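Local structure of beta-ketoacyl synthase (Burkholderia phymatum, 4EWG) at residues V9-G14 with A255-E260; M190-A195 with L242-Y247; E260-G265 with I407-R412; A296-Y301 with A389-S394. The protein probably catalyses the condensation step of acyl-chain elongation on acyl carrier protein. All blocks are in the same frame, centred on the assembly; numbering follows the deposited sequence.

Interaction 1 of 4, residues V9-G14 with A255-E260; sequences VITGMG and ATIHAE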
loop_
_atom_site.group_PDB
_atom_site.type_symbol
_atom_site.label_atom_id
_atom_site.label_comp_id
_atom_site.label_asym_id
_atom_site.label_seq_id
_atom_site.Cartn_x
_atom_site.Cartn_y
_atom_site.Cartn_z
ATOM N N VAL A 9 2.607 -1.809 -22.555
ATOM C CA VAL A 9 3.549 -2.856 -22.872
ATOM C C VAL A 9 4.682 -2.862 -21.844
ATOM O O VAL A 9 4.889 -1.912 -21.102
ATOM C CB VAL A 9 4.156 -2.693 -24.309
ATOM C CG1 VAL A 9 3.086 -2.813 -25.371
ATOM C CG2 VAL A 9 4.945 -1.368 -24.450
ATOM N N ILE A 10 5.401 -3.953 -21.821
ATOM C CA ILE A 10 6.484 -4.168 -20.899
ATOM C C ILE A 10 7.772 -4.110 -21.677
ATOM O O ILE A 10 8.022 -4.962 -22.505
ATOM C CB ILE A 10 6.375 -5.564 -20.242
ATOM C CG1 ILE A 10 5.162 -5.612 -19.317
ATOM C CG2 ILE A 10 7.636 -5.897 -19.454
ATOM C CD1 ILE A 10 4.621 -6.997 -19.127
ATOM N N THR A 11 8.598 -3.122 -21.384
ATOM C CA THR A 11 9.848 -2.890 -22.173
ATOM C C THR A 11 11.114 -3.143 -21.353
ATOM O O THR A 11 12.216 -3.053 -21.882
ATOM C CB THR A 11 9.866 -1.453 -22.680
ATOM O OG1 THR A 11 9.621 -0.586 -21.566
ATOM C CG2 THR A 11 8.748 -1.231 -23.668
ATOM N N GLY A 12 10.949 -3.473 -20.064
ATOM C CA GLY A 12 12.072 -3.834 -19.182
ATOM C C GLY A 12 11.675 -4.894 -18.159
ATOM O O GLY A 12 10.586 -4.817 -17.580
ATOM N N MET A 13 12.532 -5.905 -17.959
ATOM C CA MET A 13 12.317 -6.934 -16.920
ATOM C C MET A 13 13.641 -7.255 -16.255
ATOM O O MET A 13 14.680 -7.364 -16.929
ATOM C CB MET A 13 11.743 -8.238 -17.506
ATOM C CG MET A 13 10.631 -8.033 -18.497
ATOM S SD MET A 13 9.726 -9.534 -18.966
ATOM C CE MET A 13 11.050 -10.509 -19.694
ATOM N N GLY A 14 13.609 -7.428 -14.941
ATOM C CA GLY A 14 14.772 -7.797 -14.186
ATOM C C GLY A 14 14.440 -8.110 -12.740
ATOM O O GLY A 14 13.382 -7.755 -12.227
ATOM N N ALA A 255 11.587 0.887 -28.743
ATOM C CA ALA A 255 11.879 -0.018 -27.642
ATOM C C ALA A 255 11.642 -1.454 -28.074
ATOM O O ALA A 255 10.739 -1.718 -28.847
ATOM C CB ALA A 255 10.974 0.312 -26.455
ATOM N N THR A 256 12.452 -2.372 -27.552
ATOM C CA THR A 256 12.186 -3.789 -27.652
ATOM C C THR A 256 11.024 -4.122 -26.692
ATOM O O THR A 256 11.130 -3.876 -25.514
ATOM C CB THR A 256 13.397 -4.617 -27.243
ATOM O OG1 THR A 256 14.446 -4.416 -28.169
ATOM C CG2 THR A 256 13.038 -6.075 -27.209
ATOM N N ILE A 257 9.924 -4.653 -27.219
ATOM C CA ILE A 257 8.705 -4.868 -26.427
ATOM C C ILE A 257 8.585 -6.341 -26.051
ATOM O O ILE A 257 8.495 -7.176 -26.952
ATOM C CB ILE A 257 7.458 -4.477 -27.243
ATOM C CG1 ILE A 257 7.462 -2.953 -27.519
ATOM C CG2 ILE A 257 6.209 -4.919 -26.516
ATOM C CD1 ILE A 257 6.472 -2.518 -28.578
ATOM N N HIS A 258 8.567 -6.653 -24.739
ATOM C CA HIS A 258 8.582 -8.045 -24.254
ATOM C C HIS A 258 7.225 -8.683 -24.298
ATOM O O HIS A 258 7.101 -9.870 -24.537
ATOM C CB HIS A 258 9.129 -8.122 -22.821
ATOM C CG HIS A 258 10.608 -7.776 -22.705
ATOM N ND1 HIS A 258 11.576 -8.501 -23.309
ATOM C CD2 HIS A 258 11.252 -6.754 -22.027
ATOM C CE1 HIS A 258 12.764 -7.962 -23.055
ATOM N NE2 HIS A 258 12.572 -6.881 -22.272
ATOM N N ALA A 259 6.199 -7.897 -24.023
ATOM C CA ALA A 259 4.800 -8.371 -23.982
ATOM C C ALA A 259 3.903 -7.169 -23.843
ATOM O O ALA A 259 4.379 -6.049 -23.619
ATOM C CB ALA A 259 4.572 -9.325 -22.817
ATOM N N GLU A 260 2.601 -7.393 -24.004
ATOM C CA GLU A 260 1.593 -6.373 -23.738
ATOM C C GLU A 260 0.719 -6.898 -22.613
ATOM O O GLU A 260 0.399 -8.086 -22.578
ATOM C CB GLU A 260 0.736 -6.090 -24.986
ATOM C CG GLU A 260 -0.449 -5.177 -24.730
ATOM C CD GLU A 260 -1.209 -4.776 -25.990
ATOM O OE1 GLU A 260 -1.069 -5.442 -27.045
ATOM O OE2 GLU A 260 -1.956 -3.791 -25.921
HETATM O O HOH W 1 13.649 -3.884 -23.778
#
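His258 reaches from the 255-260 segment against Ile10 and Met13 of strand 9-14, touching backbone and side chain alike. Its CB sits 3.4 Å from Ile10 O, the same carbonyl that accepts the bond from His258 N at 2.9 Å. CG lies beneath the methyl of Met13, whose CE stands 4.2 Å from the centroid of the His258 ring, a CH-pi contact over one face; the bend of the methionine at chi3 (-61°) brings the methyl there, while SD approaches more obliquely. CD2 meets Thr11 C at 3.7 Å, and Gly12 N lies at the ring edge. Both ring nitrogens are bonded outside the pair, ND1 with Lys357 and NE2 with Asp91, whose carboxylate also receives Met13 N. A flat, two-nitrogen ring therefore suits a buried place between sulfur, strand backbone and polar partners. Farther back, Ile10 N bonds Ala259 O, and beta-branched Val9 and Ile257 meet through Val9 CB and Ile257 CG2 at 3.7 Å. The arrangement is an antiparallel strand pairing that joins the N-terminal and C-terminal halves of the thiolase fold.

Interaction 2 of 4, residues M190-A195 with L242-Y247; sequences MLAGGA and LVLEEY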
loop_
_atom_site.group_PDB
_atom_site.type_symbol
_atom_site.label_atom_id
_atom_site.label_comp_id
_atom_site.label_asym_id
_atom_site.label_seq_id
_atom_site.Cartn_x
_atom_site.Cartn_y
_atom_site.Cartn_z
ATOM N N MET A 190 5.918 3.348 -15.687
ATOM C CA MET A 190 5.868 2.912 -14.287
ATOM C C MET A 190 6.883 1.805 -14.088
ATOM O O MET A 190 7.006 0.893 -14.936
ATOM C CB MET A 190 4.480 2.360 -13.896
ATOM C CG MET A 190 3.340 3.374 -13.832
ATOM S SD MET A 190 3.507 4.612 -12.526
ATOM C CE MET A 190 2.892 3.751 -11.053
ATOM N N LEU A 191 7.629 1.894 -12.990
ATOM C CA LEU A 191 8.306 0.726 -12.430
ATOM C C LEU A 191 7.278 0.003 -11.550
ATOM O O LEU A 191 6.640 0.623 -10.705
ATOM C CB LEU A 191 9.499 1.140 -11.589
ATOM C CG LEU A 191 10.591 1.906 -12.381
ATOM C CD1 LEU A 191 11.684 2.288 -11.428
ATOM C CD2 LEU A 191 11.127 1.100 -13.583
ATOM N N ALA A 192 7.087 -1.287 -11.779
ATOM C CA ALA A 192 6.165 -2.061 -10.967
ATOM C C ALA A 192 6.835 -3.349 -10.541
ATOM O O ALA A 192 7.405 -4.057 -11.354
ATOM C CB ALA A 192 4.878 -2.347 -11.727
ATOM N N GLY A 193 6.752 -3.656 -9.256
ATOM C CA GLY A 193 7.335 -4.869 -8.761
ATOM C C GLY A 193 6.986 -5.185 -7.337
ATOM O O GLY A 193 6.081 -4.569 -6.729
ATOM N N GLY A 194 7.685 -6.187 -6.822
ATOM C CA GLY A 194 7.538 -6.610 -5.446
ATOM C C GLY A 194 8.830 -7.178 -4.954
ATOM O O GLY A 194 9.674 -7.598 -5.754
ATOM N N ALA A 195 8.972 -7.235 -3.632
ATOM C CA ALA A 195 10.229 -7.668 -3.008
ATOM C C ALA A 195 9.992 -8.241 -1.617
ATOM O O ALA A 195 8.957 -7.976 -0.995
ATOM C CB ALA A 195 11.186 -6.499 -2.938
ATOM N N LEU A 242 9.140 -4.948 -13.345
ATOM C CA LEU A 242 8.842 -4.733 -14.763
ATOM C C LEU A 242 8.743 -3.233 -15.055
ATOM O O LEU A 242 8.235 -2.437 -14.226
ATOM C CB LEU A 242 7.550 -5.403 -15.168
ATOM C CG LEU A 242 7.358 -6.874 -14.863
ATOM C CD1 LEU A 242 5.918 -7.270 -15.237
ATOM C CD2 LEU A 242 8.366 -7.665 -15.663
ATOM N N VAL A 243 9.269 -2.839 -16.218
ATOM C CA VAL A 243 9.069 -1.487 -16.735
ATOM C C VAL A 243 7.815 -1.543 -17.647
ATOM O O VAL A 243 7.806 -2.201 -18.677
ATOM C CB VAL A 243 10.280 -0.971 -17.529
ATOM C CG1 VAL A 243 9.953 0.376 -18.125
ATOM C CG2 VAL A 243 11.540 -0.901 -16.658
ATOM N N LEU A 244 6.769 -0.878 -17.238
ATOM C CA LEU A 244 5.558 -0.779 -18.035
ATOM C C LEU A 244 5.626 0.546 -18.739
ATOM O O LEU A 244 6.142 1.534 -18.183
ATOM C CB LEU A 244 4.291 -0.806 -17.153
ATOM C CG LEU A 244 3.722 -2.137 -16.644
ATOM C CD1 LEU A 244 4.798 -2.919 -15.901
ATOM C CD2 LEU A 244 2.525 -1.861 -15.718
ATOM N N GLU A 245 5.086 0.590 -19.952
ATOM C CA GLU A 245 5.259 1.775 -20.770
ATOM C C GLU A 245 4.091 1.921 -21.727
ATOM O O GLU A 245 3.641 0.936 -22.314
ATOM C CB GLU A 245 6.558 1.649 -21.522
ATOM C CG GLU A 245 6.904 2.836 -22.397
ATOM C CD GLU A 245 8.346 2.804 -22.898
ATOM O OE1 GLU A 245 9.102 1.851 -22.563
ATOM O OE2 GLU A 245 8.725 3.743 -23.634
ATOM N N GLU A 246 3.599 3.151 -21.871
ATOM C CA GLU A 246 2.528 3.405 -22.817
ATOM C C GLU A 246 3.023 3.008 -24.227
ATOM O O GLU A 246 4.170 3.229 -24.576
ATOM C CB GLU A 246 2.093 4.868 -22.765
ATOM C CG GLU A 246 0.895 5.202 -23.627
ATOM C CD GLU A 246 1.238 5.526 -25.064
ATOM O OE1 GLU A 246 2.296 6.129 -25.307
ATOM O OE2 GLU A 246 0.450 5.159 -25.966
ATOM N N TYR A 247 2.125 2.441 -25.011
ATOM C CA TYR A 247 2.479 1.771 -26.250
ATOM C C TYR A 247 3.107 2.695 -27.305
ATOM O O TYR A 247 4.148 2.367 -27.857
ATOM C CB TYR A 247 1.240 1.058 -26.795
ATOM C CG TYR A 247 1.419 0.338 -28.126
ATOM C CD1 TYR A 247 2.355 -0.679 -28.284
ATOM C CD2 TYR A 247 0.626 0.692 -29.238
ATOM C CE1 TYR A 247 2.497 -1.330 -29.499
ATOM C CE2 TYR A 247 0.763 0.046 -30.464
ATOM C CZ TYR A 247 1.695 -0.957 -30.591
ATOM O OH TYR A 247 1.798 -1.576 -31.813
#
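Leu244, Met190 and Ala192 lose the most surface to this contact, and all three direct their side chains to the same face of the sheet. Met190 and Leu244 form a hydrogen-bonded antiparallel pair: Leu244 N gives a bond of 2.9 Å to Met190 O, and Met190 N returns one of 3.1 Å to Leu244 O, with the donor 31° out of the carbonyl plane. The thioether of Met190 then turns away from its partner strand, toward Ala178 of helix 170-183. Ala192 pairs with Leu242 through a second ring of two bonds, and Ala192 CB lies 4.2 Å from Leu244 CD1, a diagonal apolar contact. The small alanine suits a place where Ala178 packs on it, with Ile175 and Ile182 of the same helix resting on Leu242 and Leu244. On the other face Leu191 and Val243 form the non-hydrogen-bonded pair. Their side chains run side by side: Leu191 CG is anti to the carbonyl carbon (chi1 -61°), and from there CD2 meets Val243 CG2 at 3.7 Å. Helix 76-92 covers both. A hydrophobic sheet with helices packed on both faces is characteristic of the alpha-beta-alpha-beta-alpha layering of the thiolase fold.

Interaction 3 of 4, residues E260-G265 with I407-R412; sequences EIVGFG and IFRRVR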
loop_
_atom_site.group_PDB
_atom_site.type_symbol
_atom_site.label_atom_id
_atom_site.label_comp_id
_atom_site.label_asym_id
_atom_site.label_seq_id
_atom_site.Cartn_x
_atom_site.Cartn_y
_atom_site.Cartn_z
ATOM N N GLU A 260 2.601 -7.393 -24.004
ATOM C CA GLU A 260 1.593 -6.373 -23.738
ATOM C C GLU A 260 0.719 -6.898 -22.613
ATOM O O GLU A 260 0.399 -8.086 -22.578
ATOM C CB GLU A 260 0.736 -6.090 -24.986
ATOM C CG GLU A 260 -0.449 -5.177 -24.730
ATOM C CD GLU A 260 -1.209 -4.776 -25.990
ATOM O OE1 GLU A 260 -1.069 -5.442 -27.045
ATOM O OE2 GLU A 260 -1.956 -3.791 -25.921
ATOM N N ILE A 261 0.329 -6.013 -21.704
ATOM C CA ILE A 261 -0.585 -6.382 -20.632
ATOM C C ILE A 261 -1.947 -6.072 -21.127
ATOM O O ILE A 261 -2.207 -4.908 -21.526
ATOM C CB ILE A 261 -0.376 -5.559 -19.359
ATOM C CG1 ILE A 261 1.072 -5.624 -18.902
ATOM C CG2 ILE A 261 -1.324 -6.043 -18.249
ATOM C CD1 ILE A 261 1.331 -4.701 -17.716
ATOM N N VAL A 262 -2.822 -7.082 -21.141
ATOM C CA VAL A 262 -4.154 -6.904 -21.734
ATOM C C VAL A 262 -5.302 -7.042 -20.750
ATOM O O VAL A 262 -6.399 -6.568 -21.025
ATOM C CB VAL A 262 -4.378 -7.823 -22.967
ATOM C CG1 VAL A 262 -3.533 -7.328 -24.168
ATOM C CG2 VAL A 262 -4.066 -9.283 -22.659
ATOM N N GLY A 263 -5.069 -7.641 -19.582
ATOM C CA GLY A 263 -6.095 -7.699 -18.553
ATOM C C GLY A 263 -5.590 -7.814 -17.146
ATOM O O GLY A 263 -4.527 -8.403 -16.872
ATOM N N PHE A 264 -6.349 -7.242 -16.229
ATOM C CA PHE A 264 -6.055 -7.360 -14.823
ATOM C C PHE A 264 -7.343 -7.495 -14.059
ATOM O O PHE A 264 -8.232 -6.682 -14.219
ATOM C CB PHE A 264 -5.284 -6.128 -14.352
ATOM C CG PHE A 264 -5.076 -6.065 -12.876
ATOM C CD1 PHE A 264 -4.425 -7.084 -12.210
ATOM C CD2 PHE A 264 -5.492 -4.946 -12.146
ATOM C CE1 PHE A 264 -4.213 -7.016 -10.843
ATOM C CE2 PHE A 264 -5.256 -4.866 -10.786
ATOM C CZ PHE A 264 -4.632 -5.910 -10.130
ATOM N N GLY A 265 -7.443 -8.529 -13.242
ATOM C CA GLY A 265 -8.618 -8.738 -12.385
ATOM C C GLY A 265 -8.148 -8.783 -10.932
ATOM O O GLY A 265 -7.110 -9.378 -10.627
ATOM N N ILE A 407 -3.244 -10.978 -17.333
ATOM C CA ILE A 407 -3.146 -11.535 -18.663
ATOM C C ILE A 407 -2.133 -10.756 -19.540
ATOM O O ILE A 407 -2.260 -9.527 -19.743
ATOM C CB ILE A 407 -4.524 -11.572 -19.378
ATOM C CG1 ILE A 407 -5.517 -12.432 -18.574
ATOM C CG2 ILE A 407 -4.366 -12.146 -20.793
ATOM C CD1 ILE A 407 -6.957 -12.417 -19.074
ATOM N N PHE A 408 -1.156 -11.504 -20.092
ATOM C CA PHE A 408 -0.151 -10.961 -20.981
ATOM C C PHE A 408 -0.372 -11.470 -22.425
ATOM O O PHE A 408 -0.632 -12.661 -22.663
ATOM C CB PHE A 408 1.249 -11.362 -20.508
ATOM C CG PHE A 408 1.547 -10.945 -19.116
ATOM C CD1 PHE A 408 1.599 -9.607 -18.785
ATOM C CD2 PHE A 408 1.741 -11.886 -18.121
ATOM C CE1 PHE A 408 1.848 -9.200 -17.488
ATOM C CE2 PHE A 408 1.998 -11.487 -16.813
ATOM C CZ PHE A 408 2.053 -10.142 -16.499
ATOM N N ARG A 409 -0.252 -10.564 -23.373
ATOM C CA ARG A 409 -0.397 -10.911 -24.773
ATOM C C ARG A 409 0.980 -11.105 -25.409
ATOM O O ARG A 409 1.920 -10.334 -25.160
ATOM C CB ARG A 409 -1.181 -9.833 -25.527
ATOM C CG ARG A 409 -1.076 -10.016 -27.016
ATOM C CD ARG A 409 -1.982 -9.132 -27.837
ATOM N NE ARG A 409 -2.137 -9.804 -29.109
ATOM C CZ ARG A 409 -3.024 -9.465 -30.028
ATOM N NH1 ARG A 409 -3.813 -8.408 -29.861
ATOM N NH2 ARG A 409 -3.102 -10.170 -31.137
ATOM N N ARG A 410 1.099 -12.151 -26.219
ATOM C CA ARG A 410 2.345 -12.422 -26.962
ATOM C C ARG A 410 2.651 -11.253 -27.847
ATOM O O ARG A 410 1.759 -10.648 -28.396
ATOM C CB ARG A 410 2.183 -13.701 -27.809
ATOM C CG ARG A 410 3.462 -14.227 -28.457
ATOM C CD ARG A 410 4.375 -14.909 -27.457
ATOM N NE ARG A 410 5.518 -15.562 -28.103
ATOM C CZ ARG A 410 5.541 -16.821 -28.570
ATOM N NH1 ARG A 410 4.482 -17.637 -28.483
ATOM N NH2 ARG A 410 6.645 -17.283 -29.141
ATOM N N VAL A 411 3.915 -10.910 -27.955
ATOM C CA VAL A 411 4.380 -9.958 -28.967
ATOM C C VAL A 411 5.444 -10.717 -29.734
ATOM O O VAL A 411 6.556 -10.932 -29.232
ATOM C CB VAL A 411 4.972 -8.688 -28.374
ATOM C CG1 VAL A 411 5.780 -7.937 -29.464
ATOM C CG2 VAL A 411 3.850 -7.842 -27.745
ATOM N N ARG A 412 5.059 -11.162 -30.923
ATOM C CA ARG A 412 5.866 -12.039 -31.729
ATOM C C ARG A 412 6.810 -11.234 -32.568
ATOM O O ARG A 412 7.844 -11.788 -32.980
ATOM C CB ARG A 412 4.981 -12.877 -32.640
ATOM C CG ARG A 412 4.067 -13.819 -31.894
ATOM C CD ARG A 412 3.174 -14.573 -32.858
ATOM N NE ARG A 412 2.219 -15.419 -32.163
ATOM C CZ ARG A 412 2.506 -16.603 -31.625
ATOM N NH1 ARG A 412 3.733 -17.106 -31.678
ATOM N NH2 ARG A 412 1.551 -17.289 -31.011
ATOM O OXT ARG A 412 6.557 -10.049 -32.825
#
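Val262 and Ile407 make the tight part of this contact: their CG2 methyls are only 3.4 Å apart, closer than usual for two carbons, and the side chains cross at about a right angle. With Val262 CG2 between the backbone N and the carbonyl carbon (chi1 of CG1 -72°), that methyl comes onto Ile407 while CG1 goes to Arg409 CB, 3.7 Å away. Beneath it the backbone forms a classic beta bulge, in which Val262 and Gly263 both face Ile407. Ile407 O accepts Val262 N at 2.9 Å and, weakly, Gly263 N, while Ile407 N bonds back to Gly263 O. Glycine suits the second bulge position, since the delta methyl of Ile407 lies close to where a side chain would leave it. On the opposite face Ile261 CG1 meets the edge of the Phe408 ring, 3.9 Å from CE1, and helix 170-183 packs on the isoleucine.

Toward Arg412 the side chains fit more loosely, though the backbone stays bonded, Arg409 N to Glu260 O at 2.7 Å. Glu260 and Arg409 run alongside each other, both extended, yet Glu260 OE1 remains 4.9 Å from Arg409 NH1. The glutamate is instead salt-bridged to Arg7, and partly exposed Val411 adds CG2, 4.0 Å from Glu260 N. Apolar fit and backbone bonds thus carry the pairing, whereas the neighbouring opposite charges probably contribute only a mild, long-range attraction.

Interaction 4 of 4, residues A296-Y301 with A389-S394; sequences ANAIAY and AEYVMS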
loop_
_atom_site.group_PDB
_atom_site.type_symbol
_atom_site.label_atom_id
_atom_site.label_comp_id
_atom_site.label_asym_id
_atom_site.label_seq_id
_atom_site.Cartn_x
_atom_site.Cartn_y
_atom_site.Cartn_z
ATOM N N ALA A 296 -12.194 -17.525 -22.162
ATOM C CA ALA A 296 -11.312 -18.446 -21.491
ATOM C C ALA A 296 -10.443 -19.217 -22.482
ATOM O O ALA A 296 -9.258 -19.484 -22.220
ATOM C CB ALA A 296 -12.147 -19.413 -20.649
ATOM N N ASN A 297 -11.046 -19.553 -23.624
ATOM C CA ASN A 297 -10.382 -20.324 -24.673
ATOM C C ASN A 297 -9.079 -19.731 -25.168
ATOM O O ASN A 297 -8.214 -20.469 -25.626
ATOM C CB ASN A 297 -11.310 -20.454 -25.899
ATOM C CG ASN A 297 -12.623 -21.069 -25.562
ATOM O OD1 ASN A 297 -12.788 -21.665 -24.481
ATOM N ND2 ASN A 297 -13.589 -20.940 -26.476
ATOM N N ALA A 298 -8.948 -18.412 -25.083
ATOM C CA ALA A 298 -7.757 -17.727 -25.583
ATOM C C ALA A 298 -6.498 -18.016 -24.771
ATOM O O ALA A 298 -5.400 -17.822 -25.260
ATOM C CB ALA A 298 -7.981 -16.234 -25.643
ATOM N N ILE A 299 -6.642 -18.479 -23.536
ATOM C CA ILE A 299 -5.478 -18.608 -22.636
ATOM C C ILE A 299 -4.800 -19.948 -22.865
ATOM O O ILE A 299 -5.408 -21.003 -22.661
ATOM C CB ILE A 299 -5.917 -18.456 -21.148
ATOM C CG1 ILE A 299 -6.674 -17.131 -20.965
ATOM C CG2 ILE A 299 -4.721 -18.506 -20.184
ATOM C CD1 ILE A 299 -5.817 -15.916 -21.342
ATOM N N ALA A 300 -3.535 -19.913 -23.289
ATOM C CA ALA A 300 -2.786 -21.141 -23.572
ATOM C C ALA A 300 -2.103 -21.742 -22.318
ATOM O O ALA A 300 -1.758 -22.926 -22.305
ATOM C CB ALA A 300 -1.779 -20.906 -24.653
ATOM N N TYR A 301 -1.910 -20.945 -21.273
ATOM C CA TYR A 301 -1.176 -21.406 -20.073
ATOM C C TYR A 301 -1.505 -20.541 -18.877
ATOM O O TYR A 301 -1.714 -19.341 -18.990
ATOM C CB TYR A 301 0.346 -21.413 -20.331
ATOM C CG TYR A 301 1.230 -21.561 -19.099
ATOM C CD1 TYR A 301 1.566 -22.806 -18.612
ATOM C CD2 TYR A 301 1.751 -20.439 -18.436
ATOM C CE1 TYR A 301 2.374 -22.952 -17.480
ATOM C CE2 TYR A 301 2.555 -20.572 -17.307
ATOM C CZ TYR A 301 2.867 -21.836 -16.834
ATOM O OH TYR A 301 3.693 -22.002 -15.723
ATOM N N ALA A 389 1.992 -19.778 -27.240
ATOM C CA ALA A 389 0.854 -19.082 -26.683
ATOM C C ALA A 389 0.684 -17.719 -27.322
ATOM O O ALA A 389 1.627 -17.045 -27.617
ATOM C CB ALA A 389 1.001 -18.966 -25.153
ATOM N N GLU A 390 -0.556 -17.343 -27.547
ATOM C CA GLU A 390 -0.908 -15.986 -27.915
ATOM C C GLU A 390 -1.249 -15.199 -26.643
ATOM O O GLU A 390 -0.984 -13.996 -26.562
ATOM C CB GLU A 390 -2.073 -15.997 -28.862
ATOM C CG GLU A 390 -2.374 -14.651 -29.475
ATOM C CD GLU A 390 -1.263 -14.121 -30.356
ATOM O OE1 GLU A 390 -0.495 -14.930 -30.966
ATOM O OE2 GLU A 390 -1.155 -12.866 -30.417
ATOM N N TYR A 391 -1.816 -15.884 -25.648
ATOM C CA TYR A 391 -2.023 -15.285 -24.340
ATOM C C TYR A 391 -1.672 -16.221 -23.196
ATOM O O TYR A 391 -1.968 -17.440 -23.244
ATOM C CB TYR A 391 -3.468 -14.837 -24.144
ATOM C CG TYR A 391 -4.001 -13.885 -25.200
ATOM C CD1 TYR A 391 -4.534 -14.366 -26.407
ATOM C CD2 TYR A 391 -4.018 -12.497 -24.974
ATOM C CE1 TYR A 391 -5.039 -13.484 -27.364
ATOM C CE2 TYR A 391 -4.514 -11.613 -25.925
ATOM C CZ TYR A 391 -5.020 -12.100 -27.113
ATOM O OH TYR A 391 -5.502 -11.199 -28.047
ATOM N N VAL A 392 -1.096 -15.624 -22.137
ATOM C CA VAL A 392 -0.878 -16.320 -20.902
ATOM C C VAL A 392 -1.467 -15.574 -19.720
ATOM O O VAL A 392 -1.690 -14.364 -19.776
ATOM C CB VAL A 392 0.608 -16.605 -20.690
ATOM C CG1 VAL A 392 1.104 -17.489 -21.856
ATOM C CG2 VAL A 392 1.377 -15.306 -20.591
ATOM N N MET A 393 -1.731 -16.327 -18.657
ATOM C CA MET A 393 -2.264 -15.780 -17.420
ATOM C C MET A 393 -1.347 -16.146 -16.237
ATOM O O MET A 393 -0.843 -17.280 -16.146
ATOM C CB MET A 393 -3.680 -16.309 -17.178
ATOM C CG MET A 393 -4.342 -15.821 -15.897
ATOM S SD MET A 393 -6.034 -16.463 -15.679
ATOM C CE MET A 393 -6.973 -15.263 -16.618
ATOM N N SER A 394 -1.151 -15.181 -15.325
ATOM C CA SER A 394 -0.421 -15.452 -14.087
ATOM C C SER A 394 -1.281 -15.015 -12.915
ATOM O O SER A 394 -1.703 -13.856 -12.845
ATOM C CB SER A 394 0.904 -14.731 -14.027
ATOM O OG SER A 394 1.597 -15.058 -12.818
HETATM O O HOH W 2 -2.996 -18.560 -26.598
#
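Ile299 lies at the apolar centre, set between Tyr391 and Met393. Its CD1 touches Tyr391 CB at 3.8 Å, the two side chains crossing at about a right angle, and its CG2 meets Met393 CB at 3.9 Å. CG2 stands opposite the backbone N across the CA-CB bond, which leaves CG1 (chi1 -55°) to carry CD1 to the tyrosine; a branched residue can thus serve two neighbours at once. Phe324 of helix 310-324 closes over both Ile299 and Met393. Beside this centre the methyls of Ala300 and Ala389 are pressed to 3.4 Å between their CB atoms, a spot suited to small residues, and Ala298 CB packs on CD1 of the Tyr391 ring. The buried Tyr301 hydroxyl is bonded with Ser331 and Asn303. Two backbone bonds flank the apolar group: Ala300 N to Tyr391 O at 2.9 Å, and Met393 N to Tyr301 O at 3.0 Å. At the polar edge water 2 donates to Ala298 O (2.8 Å) and accepts Glu390 N (2.9 Å), bridging the segments just ahead of the strands. The segments are thus joined by apolar packing, two fairly straight backbone bonds and one water bridge.

How the interactions relate
From the N terminus, strand 8-16 waits some 240 residues before interaction 1 brings 255-260 back to it. Interaction 2 is nested within that loop, pairing 190-195 with 242-247, and strand 238-246 then lies beside strand 8-16, with Thr11 OG1 near Glu245 OE1 in a probable hydrogen bond. Interaction 3 opens where interaction 1 closes, the two sharing Glu260 on strand 259-268, and runs to the C terminus. Interaction 4 is nested inside this second loop; strands 391-398 and 402-409 follow each other in the chain and pair, so interactions 3 and 4 touch. No loops cross. With the neighbouring pairings of 8-16 with 238-246 and of 391-398 with 402-409, the contacts span the mixed sheet from 189-196 to 299-303.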